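Local coordinates for protein helicase of the snf2/rad54 family (Sulfolobus solfataricus, PDB 1Z5Z) that probably serves as the C-terminal RecA-like half of a SWI2/SNF2 ATPase core, which couples ATP hydrolysis to movement along double-stranded DNA, at residues Pro39-Met44 / Asp80-Leu85; Met67-Leu72 / Trp251-Ser256; Ser157-Asn162 / Ile179-Ala184; Val187-Arg192 / Val217-Ser222; Glu228-Leu233 / Arg261-Leu266. All coordinates share one frame; numbering follows the deposited sequence.

In the fold
Interaction 4 lies nearest the middle of the chain and joins two adjacent parallel strands by backbone hydrogen bonds, with I188 and L220 on one face, beside H218, and V187, V217, H189 and K219 on the other. Interaction 3, on the far side of the chain's centre from interactions 1, 2 and 5, is the most polar in its side chains: a glutamine ties a helix end to a turn. Interactions 1, 2 and 5 rest on van der Waals packing among helices. Of these, interaction 1 is partly buried, interaction 2 buried, interaction 5 superficial, and the last two touch through I252 and I230. D231, on the helix of interaction 5, bridges to K219 and R192 of interaction 4.

Interaction 1: Pro39-Met44 / Asp80-Leu85; sequences PEQAAM and DHPALL
D80 opens the second segment with its backbone beside the amide of Q41, but the Q41 NE2 group is bonded to I78 O, just upstream, and OE1 to the N of G96. The carboxylate of D80 turns from the helix and pairs with K97. At H81 the imidazole also leaves the interface: ND1 accepts from A83 N at 3.0 Å, the donor lying in the ring plane, while NE2 is bonded to S91 O. Histidine suits this place because its two nitrogens can hold the turn leading into a helix and the S91 loop together. P82 is the real point of contact, a compact ring met by three side chains of helix 39-55. Its CD lies 3.8 Å from Q41 CG, its CG 3.6 Å from E40 OE1 and its CB 3.7 Å from M44 SD. E40 and M44 both cross the ring at about a right angle. With CG anti to the backbone N (chi1 177°) and the chain extended, E40 lays its carboxylate against the ring, while OE2 forms salt bridges with R94 and K86. L85 closes the segment at the margin, its CB 4.3 Å from M44 CE; flexible methionine can follow both partners. The arrangement is a capped turn leading into a short helix, H81 ND1 accepting from A83 N, packed by its proline against helix 39-55.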
# COMPACT_ATOMS: atom_id res chain seq x y z
N PRO A 39 16.89 5.60 -1.75
CA PRO A 39 17.30 7.01 -1.72
C PRO A 39 16.37 7.88 -2.60
O PRO A 39 15.97 8.99 -2.19
CB PRO A 39 18.73 6.97 -2.26
CG PRO A 39 19.23 5.70 -1.75
CD PRO A 39 18.06 4.72 -1.94
N GLU A 40 16.04 7.40 -3.79
CA GLU A 40 15.17 8.14 -4.68
C GLU A 40 13.83 8.39 -3.93
O GLU A 40 13.38 9.54 -3.82
CB GLU A 40 14.95 7.37 -5.99
CG GLU A 40 13.96 8.05 -7.00
CD GLU A 40 13.62 7.18 -8.24
OE1 GLU A 40 13.78 5.94 -8.19
OE2 GLU A 40 13.14 7.72 -9.26
N GLN A 41 13.23 7.34 -3.39
CA GLN A 41 11.96 7.48 -2.66
C GLN A 41 12.03 8.44 -1.49
O GLN A 41 11.10 9.23 -1.27
CB GLN A 41 11.46 6.11 -2.16
CG GLN A 41 10.93 5.17 -3.24
CD GLN A 41 10.47 3.82 -2.68
OE1 GLN A 41 11.24 3.08 -2.04
NE2 GLN A 41 9.19 3.48 -2.91
N ALA A 42 13.12 8.38 -0.72
CA ALA A 42 13.27 9.24 0.44
C ALA A 42 13.37 10.69 -0.01
O ALA A 42 12.80 11.59 0.63
CB ALA A 42 14.51 8.84 1.26
N ALA A 43 14.06 10.92 -1.11
CA ALA A 43 14.17 12.30 -1.60
C ALA A 43 12.82 12.84 -2.06
O ALA A 43 12.51 13.99 -1.80
CB ALA A 43 15.15 12.38 -2.74
N MET A 44 12.02 12.02 -2.75
CA MET A 44 10.72 12.49 -3.23
C MET A 44 9.79 12.72 -2.03
O MET A 44 9.08 13.72 -1.95
CB MET A 44 10.10 11.46 -4.18
CG MET A 44 10.77 11.38 -5.52
SD MET A 44 10.30 9.88 -6.37
CE MET A 44 8.67 10.30 -6.98
N ASP A 80 5.08 3.50 -2.36
CA ASP A 80 4.75 2.28 -3.07
C ASP A 80 5.74 2.14 -4.22
O ASP A 80 6.37 1.12 -4.37
CB ASP A 80 3.32 2.35 -3.64
CG ASP A 80 2.28 1.81 -2.69
OD1 ASP A 80 2.59 1.62 -1.47
OD2 ASP A 80 1.15 1.57 -3.17
N HIS A 81 5.84 3.16 -5.08
CA HIS A 81 6.75 3.09 -6.21
C HIS A 81 6.87 4.44 -6.91
O HIS A 81 5.87 5.03 -7.36
CB HIS A 81 6.26 2.06 -7.22
CG HIS A 81 7.32 1.61 -8.18
ND1 HIS A 81 7.99 2.48 -9.02
CD2 HIS A 81 7.85 0.39 -8.40
CE1 HIS A 81 8.89 1.81 -9.71
NE2 HIS A 81 8.83 0.53 -9.35
N PRO A 82 8.10 4.95 -7.02
CA PRO A 82 8.29 6.25 -7.67
C PRO A 82 7.67 6.38 -9.06
O PRO A 82 7.30 7.48 -9.47
CB PRO A 82 9.81 6.42 -7.67
CG PRO A 82 10.34 5.03 -7.60
CD PRO A 82 9.40 4.38 -6.61
N ALA A 83 7.51 5.29 -9.79
CA ALA A 83 6.93 5.39 -11.15
C ALA A 83 5.45 5.84 -11.20
O ALA A 83 4.96 6.29 -12.25
CB ALA A 83 7.07 4.07 -11.87
N LEU A 84 4.73 5.71 -10.08
CA LEU A 84 3.32 6.14 -10.07
C LEU A 84 3.22 7.67 -10.29
O LEU A 84 2.19 8.17 -10.73
CB LEU A 84 2.66 5.78 -8.73
CG LEU A 84 2.54 4.30 -8.38
CD1 LEU A 84 2.24 4.12 -6.91
CD2 LEU A 84 1.43 3.66 -9.24
N LEU A 85 4.29 8.39 -9.95
CA LEU A 85 4.37 9.84 -10.05
C LEU A 85 5.39 10.35 -11.07
O LEU A 85 5.24 11.45 -11.61
CB LEU A 85 4.74 10.45 -8.70
CG LEU A 85 3.65 10.56 -7.65
CD1 LEU A 85 4.14 11.44 -6.53
CD2 LEU A 85 2.39 11.18 -8.27

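Interaction 2: Met67-Leu72 / Trp251-Ser256; sequences MILSTL and WITELS
I68 reaches from helix 61-78 to T253, and its side chain can be followed outward from CB. There the chain forks: CG2 stands anti to the backbone N and lies 4.1 Å from T253 CG2, methyl against methyl. The other branch, CG1, runs beside the backbone N and carries CD1 on to the T253 backbone, where it ends 3.5 Å from T253 O and 3.9 Å from T253 CA. A branched isoleucine fits here because its two arms spread over both the side chain and the main chain of one residue. The next residue, L69, closes the exposed edge, its CD2 meeting T253 CG2 at 3.7 Å. Threonine serves a double purpose: with chi1 at 63°, its hydroxyl is directed back to S250 O within its own helix, leaving CG2 to meet L69 and I68. The polar end is thereby satisfied locally and the methyl does the packing. One turn on from I68, L72 CD2 approaches I252 CG2 at 3.8 Å, the two side chains slanting across each other. L260 of helix 257-264 touches both I68 and I252, so these aliphatic groups share a third wall. This is the apolar interior of a small helical assembly, in which the long helix 61-78 packs against the short, weakly bonded helix 250-253 and the helix that follows it.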
# COMPACT_ATOMS: atom_id res chain seq x y z
N MET A 67 -5.52 20.50 0.64
CA MET A 67 -4.08 20.55 0.43
C MET A 67 -3.44 19.36 1.12
O MET A 67 -2.56 18.71 0.58
CB MET A 67 -3.49 21.86 0.97
CG MET A 67 -2.00 22.00 0.71
SD MET A 67 -1.37 23.60 1.23
CE MET A 67 -1.61 24.55 -0.30
N ILE A 68 -3.90 19.08 2.33
CA ILE A 68 -3.39 17.94 3.07
C ILE A 68 -3.73 16.68 2.27
O ILE A 68 -2.87 15.82 2.07
CB ILE A 68 -4.03 17.87 4.45
CG1 ILE A 68 -3.58 19.08 5.28
CG2 ILE A 68 -3.68 16.55 5.13
CD1 ILE A 68 -4.25 19.17 6.65
N LEU A 69 -4.98 16.56 1.81
CA LEU A 69 -5.39 15.39 1.03
C LEU A 69 -4.49 15.09 -0.15
O LEU A 69 -4.09 13.95 -0.37
CB LEU A 69 -6.86 15.52 0.57
CG LEU A 69 -7.79 15.11 1.71
CD1 LEU A 69 -9.26 15.08 1.26
CD2 LEU A 69 -7.39 13.73 2.20
N SER A 70 -4.17 16.11 -0.93
CA SER A 70 -3.27 15.91 -2.06
C SER A 70 -1.89 15.45 -1.61
O SER A 70 -1.29 14.57 -2.23
CB SER A 70 -3.12 17.20 -2.85
OG SER A 70 -4.34 17.51 -3.48
N THR A 71 -1.36 16.04 -0.53
CA THR A 71 -0.05 15.59 -0.10
C THR A 71 -0.13 14.12 0.33
O THR A 71 0.68 13.32 -0.08
CB THR A 71 0.51 16.47 1.05
OG1 THR A 71 0.70 17.80 0.57
CG2 THR A 71 1.91 15.95 1.50
N LEU A 72 -1.11 13.77 1.15
CA LEU A 72 -1.26 12.39 1.61
C LEU A 72 -1.26 11.41 0.44
O LEU A 72 -0.61 10.36 0.47
CB LEU A 72 -2.56 12.26 2.40
CG LEU A 72 -2.40 12.32 3.92
CD1 LEU A 72 -1.19 13.18 4.30
CD2 LEU A 72 -3.68 12.80 4.54
N TRP A 251 -9.67 12.33 10.17
CA TRP A 251 -9.00 12.81 11.38
C TRP A 251 -7.65 13.44 11.07
O TRP A 251 -7.25 14.39 11.76
CB TRP A 251 -8.80 11.66 12.37
CG TRP A 251 -7.88 10.59 11.88
CD1 TRP A 251 -8.18 9.56 11.03
CD2 TRP A 251 -6.49 10.45 12.20
NE1 TRP A 251 -7.07 8.78 10.81
CE2 TRP A 251 -6.02 9.30 11.52
CE3 TRP A 251 -5.60 11.17 13.01
CZ2 TRP A 251 -4.70 8.87 11.61
CZ3 TRP A 251 -4.29 10.73 13.10
CH2 TRP A 251 -3.86 9.59 12.41
N ILE A 252 -6.96 12.94 10.05
CA ILE A 252 -5.65 13.49 9.69
C ILE A 252 -5.74 14.90 9.11
O ILE A 252 -4.89 15.75 9.40
CB ILE A 252 -4.89 12.62 8.65
CG1 ILE A 252 -4.53 11.25 9.23
CG2 ILE A 252 -3.59 13.31 8.26
CD1 ILE A 252 -3.63 10.43 8.30
N THR A 253 -6.76 15.15 8.29
CA THR A 253 -6.91 16.47 7.67
C THR A 253 -7.32 17.54 8.67
O THR A 253 -7.33 18.72 8.34
CB THR A 253 -7.96 16.44 6.54
OG1 THR A 253 -9.24 16.11 7.10
CG2 THR A 253 -7.59 15.38 5.48
N GLU A 254 -7.65 17.13 9.88
CA GLU A 254 -8.03 18.09 10.91
C GLU A 254 -7.01 18.26 12.06
O GLU A 254 -7.28 18.92 13.05
CB GLU A 254 -9.39 17.68 11.47
CG GLU A 254 -10.43 17.53 10.38
CD GLU A 254 -11.81 17.24 10.91
OE1 GLU A 254 -11.95 16.26 11.67
OE2 GLU A 254 -12.74 18.00 10.56
N LEU A 255 -5.84 17.65 11.92
CA LEU A 255 -4.80 17.78 12.94
C LEU A 255 -4.18 19.19 12.87
O LEU A 255 -4.22 19.85 11.83
CB LEU A 255 -3.67 16.77 12.70
CG LEU A 255 -3.99 15.28 12.61
CD1 LEU A 255 -2.74 14.53 12.12
CD2 LEU A 255 -4.43 14.76 13.97
N SER A 256 -3.60 19.63 13.97
CA SER A 256 -2.92 20.92 13.96
C SER A 256 -1.71 20.71 13.04
O SER A 256 -1.32 19.57 12.74
CB SER A 256 -2.41 21.26 15.36
OG SER A 256 -1.39 20.33 15.75

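Interaction 3: Ser157-Asn162 / Ile179-Ala184; sequences SKFQNN and INLTSA
Q160, in the last turn of helix 149-161, faces a type I beta turn running from L181 to A184, with Q160 and S183 CA atoms 5.2 Å apart. Its side chain folds at chi2 (-71°) and sets the amide against the turn. There OE1 accepts from S183 N at 2.8 Å, the donor tilted 22° from the carbonyl plane, while NE2 donates a hydrogen bond to T182 OG1, also at 2.8 Å and nearly in the amide plane. The S183 hydroxyl answers by donating to the backbone O of Q160 at 2.8 Å, in the carbonyl plane on a lone pair. Glutamine suits the place, having a donor and an acceptor for the two corner residues. F159 provides the apolar half: its CE1 lies 3.8 Å from A184 CB and 4.1 Å from L181 CB. Q160 and F159 thus join the helix end to the link between strands 167-171 and 186-189, with I168 of the first touching F159 and L181, and A116 of strand 115-119 touching A184.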
# COMPACT_ATOMS: atom_id res chain seq x y z
N SER A 157 -12.52 -17.56 -9.91
CA SER A 157 -12.68 -19.00 -10.04
C SER A 157 -11.33 -19.60 -10.43
O SER A 157 -10.87 -20.62 -9.88
CB SER A 157 -13.76 -19.29 -11.11
OG SER A 157 -13.60 -20.58 -11.65
N LYS A 158 -10.65 -18.92 -11.35
CA LYS A 158 -9.37 -19.41 -11.78
C LYS A 158 -8.35 -19.46 -10.63
O LYS A 158 -7.57 -20.42 -10.53
CB LYS A 158 -8.81 -18.55 -12.89
CG LYS A 158 -7.45 -18.99 -13.34
CD LYS A 158 -6.79 -17.96 -14.25
CE LYS A 158 -7.47 -17.84 -15.60
NZ LYS A 158 -6.82 -16.78 -16.42
N PHE A 159 -8.34 -18.46 -9.76
CA PHE A 159 -7.38 -18.47 -8.67
C PHE A 159 -7.79 -19.46 -7.61
O PHE A 159 -6.95 -20.15 -7.06
CB PHE A 159 -7.25 -17.08 -8.02
CG PHE A 159 -6.28 -17.04 -6.85
CD1 PHE A 159 -6.74 -17.14 -5.55
CD2 PHE A 159 -4.90 -16.94 -7.06
CE1 PHE A 159 -5.85 -17.14 -4.46
CE2 PHE A 159 -3.99 -16.95 -5.98
CZ PHE A 159 -4.47 -17.04 -4.68
N GLN A 160 -9.08 -19.53 -7.31
CA GLN A 160 -9.58 -20.41 -6.28
C GLN A 160 -9.52 -21.90 -6.60
O GLN A 160 -9.34 -22.71 -5.70
CB GLN A 160 -11.04 -20.06 -5.96
CG GLN A 160 -11.26 -18.79 -5.17
CD GLN A 160 -10.83 -18.91 -3.72
OE1 GLN A 160 -9.66 -18.66 -3.37
NE2 GLN A 160 -11.77 -19.30 -2.87
N ASN A 161 -9.64 -22.26 -7.88
CA ASN A 161 -9.67 -23.67 -8.23
C ASN A 161 -8.50 -24.29 -8.93
O ASN A 161 -8.42 -25.50 -9.03
CB ASN A 161 -10.92 -23.95 -9.06
CG ASN A 161 -12.14 -23.30 -8.50
OD1 ASN A 161 -12.47 -23.46 -7.32
ND2 ASN A 161 -12.84 -22.55 -9.33
N ASN A 162 -7.58 -23.50 -9.43
CA ASN A 162 -6.45 -24.07 -10.12
C ASN A 162 -5.16 -23.85 -9.29
O ASN A 162 -4.64 -22.75 -9.24
CB ASN A 162 -6.34 -23.42 -11.51
CG ASN A 162 -5.15 -23.92 -12.28
OD1 ASN A 162 -4.18 -24.37 -11.69
ND2 ASN A 162 -5.20 -23.80 -13.61
N ILE A 179 -12.18 -8.91 -0.67
CA ILE A 179 -12.70 -10.22 -1.04
C ILE A 179 -11.94 -11.24 -0.18
O ILE A 179 -10.83 -10.98 0.26
CB ILE A 179 -12.44 -10.50 -2.53
CG1 ILE A 179 -13.04 -11.83 -2.95
CG2 ILE A 179 -10.94 -10.57 -2.79
CD1 ILE A 179 -13.21 -11.92 -4.47
N ASN A 180 -12.55 -12.39 0.06
CA ASN A 180 -11.91 -13.40 0.89
C ASN A 180 -11.56 -14.60 0.01
O ASN A 180 -12.38 -15.48 -0.20
CB ASN A 180 -12.85 -13.79 2.05
CG ASN A 180 -12.33 -14.96 2.87
OD1 ASN A 180 -11.13 -15.18 2.95
ND2 ASN A 180 -13.23 -15.72 3.49
N LEU A 181 -10.33 -14.61 -0.51
CA LEU A 181 -9.88 -15.68 -1.40
C LEU A 181 -9.31 -16.81 -0.53
O LEU A 181 -8.14 -16.78 -0.20
CB LEU A 181 -8.82 -15.14 -2.37
CG LEU A 181 -9.39 -14.13 -3.38
CD1 LEU A 181 -8.27 -13.32 -4.01
CD2 LEU A 181 -10.22 -14.87 -4.43
N THR A 182 -10.15 -17.78 -0.18
CA THR A 182 -9.73 -18.89 0.68
C THR A 182 -8.61 -19.77 0.16
O THR A 182 -7.94 -20.46 0.93
CB THR A 182 -10.92 -19.78 1.03
OG1 THR A 182 -11.60 -20.11 -0.18
CG2 THR A 182 -11.90 -19.05 1.95
N SER A 183 -8.38 -19.77 -1.15
CA SER A 183 -7.29 -20.60 -1.64
C SER A 183 -5.93 -19.97 -1.44
O SER A 183 -4.94 -20.66 -1.60
CB SER A 183 -7.49 -20.96 -3.09
OG SER A 183 -8.73 -21.64 -3.22
N ALA A 184 -5.85 -18.68 -1.08
CA ALA A 184 -4.55 -18.07 -0.85
C ALA A 184 -3.94 -18.55 0.49
O ALA A 184 -4.61 -18.60 1.52
CB ALA A 184 -4.67 -16.53 -0.86

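Interaction 4: Val187-Arg192 / Val217-Ser222; sequences VIHFDR and VHKLIS
L220 forms the apolar centre, lying against I188 and F190 of the neighbouring strand and its extension. Its CG is 4.0 Å from I188 CG2 and its CD1 is 3.7 Å from F190 CD1, the leucine slanting across both. A branched leucine can meet these two partners at once, and T101 of helix 96-110 also touches both L220 and F190. Outward from here the backbones join as parallel strands, in the register V187 with V217, I188 with H218 and H189 with K219. H218 N donates to V187 O at 2.8 Å, H189 N to H218 O at 2.7 Å, and L220 N to H189 O at 3.1 Å. The H189-to-H218 bond is almost straight, with an angle of 171° at the hydrogen. Where the strands diverge, a water donates to both H189 O and L220 O. H218 ND1, buried by this contact, has no partner in the model. On the other face, V217 CG1 sits at the edge of the H189 imidazole, 3.7 Å from CD2, while H189 ND1 is bonded to W193. K219 and R192 bring their charged ends near each other at the polar edge, probably kept there by D231, which forms salt bridges with both; K219 NZ is also hydrogen-bonded to N32. Strand 29-35 flanks 216-222, strand 115-119 flanks 186-189, and helices 96-110 and 226-236 supply neighbours on the two faces.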
# COMPACT_ATOMS: atom_id res chain seq x y z
N VAL A 187 -0.77 -13.81 1.99
CA VAL A 187 -1.41 -12.58 1.61
C VAL A 187 -0.42 -11.47 1.92
O VAL A 187 0.14 -11.42 3.02
CB VAL A 187 -2.73 -12.33 2.45
CG1 VAL A 187 -3.37 -11.00 2.04
CG2 VAL A 187 -3.73 -13.47 2.25
N ILE A 188 -0.18 -10.61 0.92
CA ILE A 188 0.68 -9.44 1.11
C ILE A 188 -0.18 -8.17 0.97
O ILE A 188 -0.79 -7.93 -0.11
CB ILE A 188 1.78 -9.35 0.02
CG1 ILE A 188 2.75 -10.53 0.17
CG2 ILE A 188 2.55 -8.01 0.12
CD1 ILE A 188 3.84 -10.57 -0.93
N HIS A 189 -0.27 -7.38 2.04
CA HIS A 189 -1.01 -6.12 1.96
C HIS A 189 0.06 -5.07 1.62
O HIS A 189 0.81 -4.61 2.46
CB HIS A 189 -1.75 -5.87 3.27
CG HIS A 189 -2.86 -6.85 3.50
ND1 HIS A 189 -3.95 -6.96 2.65
CD2 HIS A 189 -3.00 -7.83 4.42
CE1 HIS A 189 -4.71 -7.96 3.05
NE2 HIS A 189 -4.16 -8.51 4.12
N PHE A 190 0.15 -4.75 0.33
CA PHE A 190 1.17 -3.84 -0.18
C PHE A 190 1.12 -2.44 0.41
O PHE A 190 2.16 -1.79 0.60
CB PHE A 190 1.06 -3.77 -1.69
CG PHE A 190 2.31 -3.31 -2.36
CD1 PHE A 190 3.33 -4.23 -2.65
CD2 PHE A 190 2.49 -1.98 -2.70
CE1 PHE A 190 4.50 -3.83 -3.28
CE2 PHE A 190 3.67 -1.56 -3.34
CZ PHE A 190 4.68 -2.48 -3.63
N ASP A 191 -0.09 -1.96 0.68
CA ASP A 191 -0.26 -0.65 1.31
C ASP A 191 -1.58 -0.73 2.09
O ASP A 191 -2.33 -1.70 1.95
CB ASP A 191 -0.25 0.50 0.28
CG ASP A 191 -1.17 0.24 -0.88
OD1 ASP A 191 -0.70 0.29 -2.04
OD2 ASP A 191 -2.37 -0.01 -0.63
N ARG A 192 -1.84 0.29 2.90
CA ARG A 192 -3.02 0.30 3.76
C ARG A 192 -4.30 0.59 3.02
O ARG A 192 -4.80 1.69 3.08
CB ARG A 192 -2.81 1.32 4.89
CG ARG A 192 -3.49 0.85 6.20
CD ARG A 192 -3.39 1.83 7.35
NE ARG A 192 -3.62 1.10 8.60
CZ ARG A 192 -2.65 0.53 9.34
NH1 ARG A 192 -2.98 -0.11 10.45
NH2 ARG A 192 -1.37 0.63 8.99
N VAL A 217 -0.02 -13.84 6.71
CA VAL A 217 -0.29 -12.44 6.34
C VAL A 217 0.90 -11.49 6.53
O VAL A 217 1.57 -11.52 7.56
CB VAL A 217 -1.47 -11.88 7.15
CG1 VAL A 217 -1.73 -10.44 6.78
CG2 VAL A 217 -2.69 -12.69 6.90
N HIS A 218 1.17 -10.66 5.52
CA HIS A 218 2.26 -9.68 5.60
C HIS A 218 1.77 -8.24 5.34
O HIS A 218 1.12 -7.96 4.32
CB HIS A 218 3.37 -9.97 4.57
CG HIS A 218 4.07 -11.28 4.76
ND1 HIS A 218 3.96 -12.32 3.86
CD2 HIS A 218 4.94 -11.70 5.72
CE1 HIS A 218 4.74 -13.31 4.24
NE2 HIS A 218 5.34 -12.96 5.37
N LYS A 219 2.11 -7.32 6.21
CA LYS A 219 1.71 -5.92 5.98
C LYS A 219 2.96 -5.13 5.72
O LYS A 219 3.78 -4.98 6.63
CB LYS A 219 1.00 -5.32 7.19
CG LYS A 219 -0.37 -5.86 7.44
CD LYS A 219 -0.87 -5.43 8.83
CE LYS A 219 -0.70 -3.94 9.05
NZ LYS A 219 -0.25 -3.61 10.43
N LEU A 220 3.11 -4.62 4.50
CA LEU A 220 4.29 -3.85 4.19
C LEU A 220 4.18 -2.46 4.81
O LEU A 220 3.14 -1.80 4.67
CB LEU A 220 4.47 -3.76 2.67
CG LEU A 220 4.54 -5.11 1.92
CD1 LEU A 220 5.10 -4.88 0.54
CD2 LEU A 220 5.42 -6.13 2.66
N ILE A 221 5.24 -2.00 5.47
CA ILE A 221 5.23 -0.67 6.10
C ILE A 221 6.50 0.09 5.81
O ILE A 221 7.59 -0.43 6.08
CB ILE A 221 5.09 -0.79 7.63
CG1 ILE A 221 3.71 -1.35 7.98
CG2 ILE A 221 5.27 0.59 8.29
CD1 ILE A 221 3.52 -1.51 9.49
N SER A 222 6.39 1.28 5.23
CA SER A 222 7.58 2.08 4.94
C SER A 222 8.21 2.72 6.19
O SER A 222 7.60 3.55 6.89
CB SER A 222 7.26 3.14 3.89
OG SER A 222 7.07 2.48 2.65
O HOH W 1 0.40 -2.17 4.31

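Interaction 5: Glu228-Leu233 / Arg261-Leu266; sequences EKIDQL and RKVIEL
K229 lies over the end of helix 257-264 in a helix-to-helix contact at the surface of the C-terminal helical region. Its aliphatic stem, rather than its charge, does most of the touching: CG rests 3.4 Å from both K262 O and V263 O. Bends at chi2 (52°) and chi4 turn the chain along these last carbonyls and carry the ammonium toward the segment that leaves the helix, where NZ is bonded to S267 OG. Lysine fits because its methylenes can lie against the main chain while its charged end reaches a polar partner. V263 takes the apolar side, its two methyls splitting between partners on helix 226-236: CG1 approaches I230 CG1 at 4.4 Å and CG2 approaches L233 CD1 at 4.5 Å, a loose fit. Behind, R261 and E265 form a salt bridge within their own segment: E265 OE1 lies in the R261 guanidinium plane, while R261 NE, 3.0 Å from that oxygen, approaches from above the carboxylate plane.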
# COMPACT_ATOMS: atom_id res chain seq x y z
N GLU A 228 4.34 4.09 8.93
CA GLU A 228 4.77 3.60 10.23
C GLU A 228 4.02 4.32 11.36
O GLU A 228 3.60 3.66 12.32
CB GLU A 228 6.27 3.82 10.43
CG GLU A 228 6.75 3.14 11.72
CD GLU A 228 8.22 2.82 11.65
OE1 GLU A 228 8.59 1.69 12.01
OE2 GLU A 228 8.98 3.70 11.21
N LYS A 229 3.91 5.65 11.27
CA LYS A 229 3.22 6.46 12.28
C LYS A 229 1.78 6.09 12.49
O LYS A 229 1.31 5.94 13.62
CB LYS A 229 3.25 7.94 11.91
CG LYS A 229 4.48 8.68 12.38
CD LYS A 229 5.72 7.98 11.98
CE LYS A 229 6.92 8.79 12.35
NZ LYS A 229 7.79 8.72 11.18
N ILE A 230 1.05 5.98 11.39
CA ILE A 230 -0.34 5.61 11.51
C ILE A 230 -0.47 4.21 12.11
O ILE A 230 -1.29 3.99 12.99
CB ILE A 230 -1.04 5.66 10.15
CG1 ILE A 230 -1.28 7.12 9.77
CG2 ILE A 230 -2.35 4.91 10.25
CD1 ILE A 230 -1.21 7.39 8.23
N ASP A 231 0.35 3.27 11.67
CA ASP A 231 0.25 1.93 12.23
C ASP A 231 0.50 1.97 13.73
O ASP A 231 -0.28 1.42 14.51
CB ASP A 231 1.27 1.00 11.58
CG ASP A 231 0.98 -0.46 11.89
OD1 ASP A 231 1.55 -0.98 12.87
OD2 ASP A 231 0.17 -1.08 11.15
N GLN A 232 1.58 2.63 14.13
CA GLN A 232 1.90 2.75 15.54
C GLN A 232 0.76 3.37 16.34
O GLN A 232 0.41 2.88 17.41
CB GLN A 232 3.16 3.60 15.75
CG GLN A 232 4.42 2.88 15.33
CD GLN A 232 5.63 3.79 15.34
OE1 GLN A 232 6.74 3.35 15.01
NE2 GLN A 232 5.43 5.05 15.70
N LEU A 233 0.18 4.44 15.83
CA LEU A 233 -0.92 5.11 16.55
C LEU A 233 -2.15 4.24 16.82
O LEU A 233 -2.74 4.30 17.92
CB LEU A 233 -1.36 6.34 15.77
CG LEU A 233 -0.60 7.63 16.02
CD1 LEU A 233 -1.10 8.67 15.05
CD2 LEU A 233 -0.78 8.08 17.48
N ARG A 261 2.77 17.28 11.24
CA ARG A 261 4.19 17.07 10.95
C ARG A 261 4.73 15.81 11.64
O ARG A 261 5.61 15.14 11.11
CB ARG A 261 4.99 18.30 11.38
CG ARG A 261 6.47 18.25 11.03
CD ARG A 261 7.19 19.58 11.33
NE ARG A 261 7.86 20.03 10.12
CZ ARG A 261 7.62 21.18 9.51
NH1 ARG A 261 6.74 22.01 10.02
NH2 ARG A 261 8.24 21.48 8.37
N LYS A 262 4.18 15.49 12.80
CA LYS A 262 4.60 14.31 13.57
C LYS A 262 4.20 13.06 12.77
O LYS A 262 4.93 12.06 12.65
CB LYS A 262 3.90 14.32 14.95
CG LYS A 262 4.81 14.02 16.16
CD LYS A 262 6.13 14.83 16.13
CE LYS A 262 6.12 16.09 17.01
NZ LYS A 262 7.42 16.81 16.89
N VAL A 263 3.01 13.13 12.18
CA VAL A 263 2.51 12.01 11.41
C VAL A 263 3.21 11.78 10.08
O VAL A 263 3.61 10.64 9.79
CB VAL A 263 1.01 12.17 11.16
CG1 VAL A 263 0.52 11.09 10.18
CG2 VAL A 263 0.29 12.07 12.52
N ILE A 264 3.43 12.83 9.30
CA ILE A 264 4.02 12.63 7.97
C ILE A 264 5.51 12.91 7.65
O ILE A 264 6.06 12.42 6.66
CB ILE A 264 3.19 13.39 6.91
CG1 ILE A 264 3.51 14.88 6.93
CG2 ILE A 264 1.68 13.17 7.19
CD1 ILE A 264 2.65 15.71 5.98
N GLU A 265 6.17 13.71 8.48
CA GLU A 265 7.55 14.02 8.20
C GLU A 265 8.41 12.75 8.24
O GLU A 265 8.18 11.88 9.04
CB GLU A 265 8.01 15.06 9.22
CG GLU A 265 9.45 15.31 9.33
CD GLU A 265 9.68 16.64 10.03
OE1 GLU A 265 9.62 17.71 9.35
OE2 GLU A 265 9.87 16.59 11.25
N LEU A 266 9.41 12.66 7.38
CA LEU A 266 10.28 11.50 7.34
C LEU A 266 11.19 11.48 8.57
O LEU A 266 11.92 12.43 8.80
CB LEU A 266 11.12 11.56 6.08
CG LEU A 266 11.86 10.28 5.67
CD1 LEU A 266 10.89 9.15 5.31
CD2 LEU A 266 12.76 10.60 4.48